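Local coordinates for protein beta-galactosidase (Bacillus circulans subsp. alkalophilus, PDB 3TTY) that hydrolyses terminal beta-D-galactose residues from beta-galactosides, working as a glycoside hydrolase with a TIM-barrel catalytic domain, at residues P116-G130 and Q225-E239. Sequence-based numbering, arbitrary orientation.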
loop_
_atom_site.group_PDB
_atom_site.type_symbol
_atom_site.label_atom_id
_atom_site.label_comp_id
_atom_site.label_asym_id
_atom_site.label_seq_id
_atom_site.Cartn_x
_atom_site.Cartn_y
_atom_site.Cartn_z
ATOM N N PRO A 116 -0.909 -8.291 -27.729
ATOM C CA PRO A 116 -0.289 -9.336 -28.552
ATOM C C PRO A 116 -1.328 -10.051 -29.412
ATOM O O PRO A 116 -0.974 -10.803 -30.307
ATOM C CB PRO A 116 0.293 -10.293 -27.513
ATOM C CG PRO A 116 -0.612 -10.147 -26.348
ATOM C CD PRO A 116 -1.038 -8.703 -26.321
ATOM N N ASN A 117 -2.603 -9.811 -29.145
ATOM C CA ASN A 117 -3.655 -10.395 -29.956
ATOM C C ASN A 117 -4.322 -9.364 -30.848
ATOM O O ASN A 117 -5.452 -9.551 -31.285
ATOM C CB ASN A 117 -4.680 -11.114 -29.078
ATOM C CG ASN A 117 -4.196 -12.479 -28.648
ATOM O OD1 ASN A 117 -3.862 -13.315 -29.490
ATOM N ND2 ASN A 117 -4.105 -12.700 -27.338
ATOM N N SER A 118 -3.599 -8.283 -31.127
ATOM C CA SER A 118 -4.130 -7.164 -31.902
ATOM C C SER A 118 -3.929 -7.333 -33.408
ATOM O O SER A 118 -2.812 -7.520 -33.880
ATOM C CB SER A 118 -3.495 -5.858 -31.425
ATOM O OG SER A 118 -3.622 -4.838 -32.397
ATOM N N PRO A 119 -5.023 -7.255 -34.178
ATOM C CA PRO A 119 -4.882 -7.398 -35.629
ATOM C C PRO A 119 -4.054 -6.257 -36.227
ATOM O O PRO A 119 -3.290 -6.459 -37.173
ATOM C CB PRO A 119 -6.332 -7.336 -36.143
ATOM C CG PRO A 119 -7.194 -7.565 -34.943
ATOM C CD PRO A 119 -6.425 -7.072 -33.758
ATOM N N THR A 120 -4.208 -5.058 -35.692
ATOM C CA THR A 120 -3.443 -3.932 -36.210
ATOM C C THR A 120 -1.955 -4.093 -35.937
ATOM O O THR A 120 -1.138 -3.992 -36.845
ATOM C CB THR A 120 -3.941 -2.609 -35.658
ATOM O OG1 THR A 120 -5.265 -2.389 -36.149
ATOM C CG2 THR A 120 -3.023 -1.470 -36.097
ATOM N N TYR A 121 -1.614 -4.378 -34.690
ATOM C CA TYR A 121 -0.223 -4.568 -34.308
ATOM C C TYR A 121 0.459 -5.686 -35.107
ATOM O O TYR A 121 1.589 -5.535 -35.566
ATOM C CB TYR A 121 -0.123 -4.859 -32.814
ATOM C CG TYR A 121 1.282 -5.162 -32.363
ATOM C CD1 TYR A 121 2.231 -4.163 -32.282
ATOM C CD2 TYR A 121 1.658 -6.449 -32.013
ATOM C CE1 TYR A 121 3.513 -4.429 -31.865
ATOM C CE2 TYR A 121 2.949 -6.729 -31.605
ATOM C CZ TYR A 121 3.871 -5.716 -31.538
ATOM O OH TYR A 121 5.157 -5.982 -31.134
ATOM N N ARG A 122 -0.217 -6.817 -35.253
ATOM C CA ARG A 122 0.369 -7.928 -35.984
ATOM C C ARG A 122 0.541 -7.588 -37.461
ATOM O O ARG A 122 1.560 -7.922 -38.053
ATOM C CB ARG A 122 -0.436 -9.209 -35.798
ATOM C CG ARG A 122 -0.289 -9.797 -34.406
ATOM C CD ARG A 122 -0.530 -11.289 -34.421
ATOM N NE ARG A 122 -0.653 -11.849 -33.079
ATOM C CZ ARG A 122 -0.701 -13.153 -32.820
ATOM N NH1 ARG A 122 -0.624 -14.022 -33.826
ATOM N NH2 ARG A 122 -0.815 -13.589 -31.562
ATOM N N LYS A 123 -0.442 -6.901 -38.039
ATOM C CA LYS A 123 -0.346 -6.441 -39.430
ATOM C C LYS A 123 0.872 -5.542 -39.672
ATOM O O LYS A 123 1.688 -5.816 -40.546
ATOM C CB LYS A 123 -1.635 -5.723 -39.870
ATOM C CG LYS A 123 -1.595 -5.149 -41.275
ATOM C CD LYS A 123 -2.931 -4.523 -41.649
ATOM C CE LYS A 123 -2.843 -3.753 -42.965
ATOM N NZ LYS A 123 -4.149 -3.084 -43.323
ATOM N N TYR A 124 1.015 -4.475 -38.899
ATOM C CA TYR A 124 2.103 -3.536 -39.187
ATOM C C TYR A 124 3.469 -3.972 -38.657
ATOM O O TYR A 124 4.499 -3.622 -39.230
ATOM C CB TYR A 124 1.739 -2.125 -38.731
ATOM C CG TYR A 124 0.596 -1.564 -39.529
ATOM C CD1 TYR A 124 0.758 -1.262 -40.879
ATOM C CD2 TYR A 124 -0.654 -1.359 -38.948
ATOM C CE1 TYR A 124 -0.286 -0.753 -41.629
ATOM C CE2 TYR A 124 -1.716 -0.843 -39.697
ATOM C CZ TYR A 124 -1.525 -0.548 -41.040
ATOM O OH TYR A 124 -2.562 -0.045 -41.803
ATOM N N ALA A 125 3.480 -4.744 -37.575
ATOM C CA ALA A 125 4.734 -5.225 -37.035
ATOM C C ALA A 125 5.374 -6.210 -38.017
ATOM O O ALA A 125 6.575 -6.147 -38.258
ATOM C CB ALA A 125 4.539 -5.868 -35.655
ATOM N N LYS A 126 4.567 -7.102 -38.592
ATOM C CA LYS A 126 5.048 -8.005 -39.639
ATOM C C LYS A 126 5.571 -7.247 -40.869
ATOM O O LYS A 126 6.663 -7.511 -41.361
ATOM C CB LYS A 126 3.948 -8.973 -40.067
ATOM C CG LYS A 126 4.338 -9.832 -41.267
ATOM C CD LYS A 126 3.431 -11.057 -41.432
ATOM C CE LYS A 126 3.910 -11.936 -42.593
ATOM N NZ LYS A 126 3.104 -13.183 -42.725
ATOM N N ILE A 127 4.783 -6.307 -41.369
ATOM C CA ILE A 127 5.237 -5.495 -42.487
ATOM C C ILE A 127 6.562 -4.781 -42.189
ATOM O O ILE A 127 7.489 -4.828 -43.002
ATOM C CB ILE A 127 4.156 -4.492 -42.928
ATOM C CG1 ILE A 127 2.956 -5.260 -43.494
ATOM C CG2 ILE A 127 4.717 -3.522 -43.972
ATOM C CD1 ILE A 127 1.806 -4.380 -43.968
ATOM N N LEU A 128 6.661 -4.138 -41.026
ATOM C CA LEU A 128 7.879 -3.389 -40.688
ATOM C C LEU A 128 9.126 -4.283 -40.692
ATOM O O LEU A 128 10.147 -3.937 -41.291
ATOM C CB LEU A 128 7.745 -2.663 -39.347
ATOM C CG LEU A 128 8.952 -1.850 -38.866
ATOM C CD1 LEU A 128 9.464 -0.882 -39.949
ATOM C CD2 LEU A 128 8.613 -1.099 -37.579
ATOM N N ALA A 129 9.041 -5.419 -40.015
ATOM C CA ALA A 129 10.139 -6.365 -39.977
ATOM C C ALA A 129 10.470 -6.844 -41.395
ATOM O O ALA A 129 11.632 -6.980 -41.759
ATOM C CB ALA A 129 9.778 -7.549 -39.080
ATOM N N GLY A 130 9.437 -7.091 -42.194
ATOM C CA GLY A 130 9.626 -7.497 -43.572
ATOM C C GLY A 130 10.391 -6.478 -44.396
ATOM O O GLY A 130 11.362 -6.814 -45.056
ATOM N N GLN A 225 -1.143 -15.855 -22.395
ATOM C CA GLN A 225 -0.475 -14.571 -22.603
ATOM C C GLN A 225 0.971 -14.766 -23.061
ATOM O O GLN A 225 1.430 -14.133 -24.006
ATOM C CB GLN A 225 -0.534 -13.738 -21.320
ATOM C CG GLN A 225 -1.905 -13.087 -21.085
ATOM C CD GLN A 225 -2.234 -12.075 -22.158
ATOM O OE1 GLN A 225 -1.606 -11.020 -22.239
ATOM N NE2 GLN A 225 -3.207 -12.394 -23.003
ATOM N N SER A 226 1.679 -15.667 -22.393
ATOM C CA SER A 226 3.030 -15.995 -22.786
ATOM C C SER A 226 3.037 -16.531 -24.227
ATOM O O SER A 226 3.789 -16.028 -25.058
ATOM C CB SER A 226 3.641 -16.978 -21.798
ATOM O OG SER A 226 4.996 -17.236 -22.110
ATOM N N ASP A 227 2.179 -17.510 -24.534
ATOM C CA ASP A 227 2.074 -18.034 -25.897
ATOM C C ASP A 227 1.774 -16.936 -26.931
ATOM O O ASP A 227 2.341 -16.957 -28.015
ATOM C CB ASP A 227 0.999 -19.133 -26.020
ATOM C CG ASP A 227 1.390 -20.432 -25.343
ATOM O OD1 ASP A 227 2.454 -20.474 -24.689
ATOM O OD2 ASP A 227 0.619 -21.418 -25.446
ATOM N N SER A 228 0.878 -16.005 -26.591
ATOM C CA SER A 228 0.447 -14.948 -27.512
ATOM C C SER A 228 1.593 -14.001 -27.878
ATOM O O SER A 228 1.765 -13.629 -29.042
ATOM C CB SER A 228 -0.698 -14.117 -26.911
ATOM O OG SER A 228 -1.846 -14.896 -26.642
ATOM N N LEU A 229 2.351 -13.587 -26.870
ATOM C CA LEU A 229 3.531 -12.772 -27.108
ATOM C C LEU A 229 4.581 -13.563 -27.898
ATOM O O LEU A 229 5.242 -13.014 -28.779
ATOM C CB LEU A 229 4.089 -12.243 -25.785
ATOM C CG LEU A 229 3.154 -11.254 -25.074
ATOM C CD1 LEU A 229 3.452 -11.166 -23.589
ATOM C CD2 LEU A 229 3.245 -9.886 -25.718
ATOM N N LEU A 230 4.729 -14.851 -27.598
ATOM C CA LEU A 230 5.661 -15.689 -28.346
ATOM C C LEU A 230 5.269 -15.740 -29.821
ATOM O O LEU A 230 6.130 -15.680 -30.706
ATOM C CB LEU A 230 5.741 -17.097 -27.758
ATOM C CG LEU A 230 6.778 -18.036 -28.406
ATOM C CD1 LEU A 230 8.168 -17.412 -28.461
ATOM C CD2 LEU A 230 6.838 -19.381 -27.674
ATOM N N GLU A 231 3.966 -15.838 -30.088
ATOM C CA GLU A 231 3.471 -15.818 -31.459
ATOM C C GLU A 231 3.925 -14.540 -32.167
ATOM O O GLU A 231 4.332 -14.568 -33.334
ATOM C CB GLU A 231 1.948 -15.916 -31.485
ATOM C CG GLU A 231 1.400 -17.330 -31.304
ATOM C CD GLU A 231 1.907 -18.279 -32.388
ATOM O OE1 GLU A 231 1.752 -17.947 -33.581
ATOM O OE2 GLU A 231 2.482 -19.344 -32.045
ATOM N N CYS A 232 3.846 -13.413 -31.472
ATOM C CA CYS A 232 4.324 -12.164 -32.066
ATOM C C CYS A 232 5.802 -12.280 -32.444
ATOM O O CYS A 232 6.180 -11.970 -33.571
ATOM C CB CYS A 232 4.076 -10.970 -31.142
ATOM S SG CYS A 232 2.314 -10.602 -30.898
ATOM N N PHE A 233 6.633 -12.754 -31.522
ATOM C CA PHE A 233 8.050 -12.948 -31.836
ATOM C C PHE A 233 8.261 -13.798 -33.086
ATOM O O PHE A 233 8.976 -13.394 -34.017
ATOM C CB PHE A 233 8.804 -13.588 -30.675
ATOM C CG PHE A 233 10.197 -14.033 -31.047
ATOM C CD1 PHE A 233 11.214 -13.103 -31.202
ATOM C CD2 PHE A 233 10.479 -15.374 -31.264
ATOM C CE1 PHE A 233 12.491 -13.497 -31.561
ATOM C CE2 PHE A 233 11.756 -15.789 -31.618
ATOM C CZ PHE A 233 12.767 -14.855 -31.768
ATOM N N LYS A 234 7.636 -14.975 -33.088
ATOM C CA LYS A 234 7.751 -15.931 -34.183
ATOM C C LYS A 234 7.281 -15.339 -35.495
ATOM O O LYS A 234 7.884 -15.572 -36.543
ATOM C CB LYS A 234 6.957 -17.207 -33.890
ATOM C CG LYS A 234 7.309 -17.868 -32.558
ATOM C CD LYS A 234 6.884 -19.347 -32.494
ATOM C CE LYS A 234 5.498 -19.576 -33.083
ATOM N NZ LYS A 234 5.040 -20.983 -32.926
ATOM N N MET A 235 6.197 -14.579 -35.433
ATOM C CA MET A 235 5.677 -13.922 -36.613
ATOM C C MET A 235 6.736 -13.020 -37.259
ATOM O O MET A 235 6.879 -13.018 -38.480
ATOM C CB MET A 235 4.417 -13.124 -36.275
ATOM C CG MET A 235 3.903 -12.271 -37.423
ATOM S SD MET A 235 2.732 -10.998 -36.875
ATOM C CE MET A 235 3.842 -9.789 -36.135
ATOM N N GLU A 236 7.468 -12.255 -36.450
ATOM C CA GLU A 236 8.493 -11.353 -36.996
ATOM C C GLU A 236 9.725 -12.142 -37.433
ATOM O O GLU A 236 10.283 -11.916 -38.511
ATOM C CB GLU A 236 8.882 -10.256 -35.989
ATOM C CG GLU A 236 7.819 -9.173 -35.793
ATOM C CD GLU A 236 8.353 -7.957 -35.019
ATOM O OE1 GLU A 236 9.495 -7.517 -35.282
ATOM O OE2 GLU A 236 7.629 -7.437 -34.149
ATOM N N ARG A 237 10.137 -13.076 -36.587
ATOM C CA ARG A 237 11.255 -13.950 -36.886
ATOM C C ARG A 237 11.073 -14.540 -38.284
ATOM O O ARG A 237 11.993 -14.504 -39.088
ATOM C CB ARG A 237 11.351 -15.059 -35.834
ATOM C CG ARG A 237 12.361 -16.156 -36.133
ATOM C CD ARG A 237 12.048 -17.417 -35.338
ATOM N NE ARG A 237 10.913 -18.125 -35.903
ATOM C CZ ARG A 237 10.290 -19.144 -35.319
ATOM N NH1 ARG A 237 10.683 -19.578 -34.131
ATOM N NH2 ARG A 237 9.265 -19.726 -35.923
ATOM N N ASP A 238 9.879 -15.060 -38.575
ATOM C CA ASP A 238 9.627 -15.715 -39.863
ATOM C C ASP A 238 9.732 -14.758 -41.052
ATOM O O ASP A 238 10.277 -15.106 -42.096
ATOM C CB ASP A 238 8.274 -16.427 -39.872
ATOM C CG ASP A 238 8.239 -17.655 -38.940
ATOM O OD1 ASP A 238 9.315 -18.136 -38.505
ATOM O OD2 ASP A 238 7.123 -18.142 -38.646
ATOM N N GLU A 239 9.216 -13.549 -40.894
ATOM C CA GLU A 239 9.287 -12.557 -41.961
ATOM C C GLU A 239 10.741 -12.141 -42.198
ATOM O O GLU A 239 11.159 -11.952 -43.331
ATOM C CB GLU A 239 8.383 -11.353 -41.636
ATOM C CG GLU A 239 8.224 -10.332 -42.754
ATOM C CD GLU A 239 7.544 -10.886 -44.013
ATOM O OE1 GLU A 239 7.093 -12.055 -44.009
ATOM O OE2 GLU A 239 7.460 -10.135 -45.012
HETATM O O HOH W 1 5.986 -8.130 -32.352
HETATM O O HOH W 2 -0.765 -16.781 -33.935
#
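Neighbouring outer helices of the TIM barrel pack here as a near-parallel pair, 119-130 against 225-239 at -31° and 8.6 Å between axes, and Arg122 is the knob that enters a hole made by Ser228, Glu231, Cys232 and Met235. Pro116 O lies in the guanidinium plane, gripped side-on by Arg122 NE (3.0 Å) and Arg122 NH2. Arg122 NH1 reaches Glu231 OE1 through a water, these two atoms staying 4.6 Å apart. Met235 SD lies 4.1 Å from both Arg122 CG and Arg122 CD, and a bend at chi3 (76°) lays Met235 CE against the backbone at Arg122 O and Lys126 N. With an alanine in place of Arg122, Pro116 O would probably lose both guanidinium donors, Glu231 its water link, and a gap would open beside Met235 SD. Pro116 CB presses on Leu229 CD2, while Asn117 ND2 donates to Ser228 OG at 3.2 Å; the same hydroxyl also bonds Phe224 O. Cys232 SG sits at the edge of the Tyr121 ring. A second water joins Tyr121 OH to Glu236 OE2, whose carboxylate is also bonded by Thr80 and Thr82. Glu239 CG packs on Gly130 CA. Two bonds to one carbonyl probably fix the guanidinium's rotation and hold the loop after zinc ligand Cys115 to the helix.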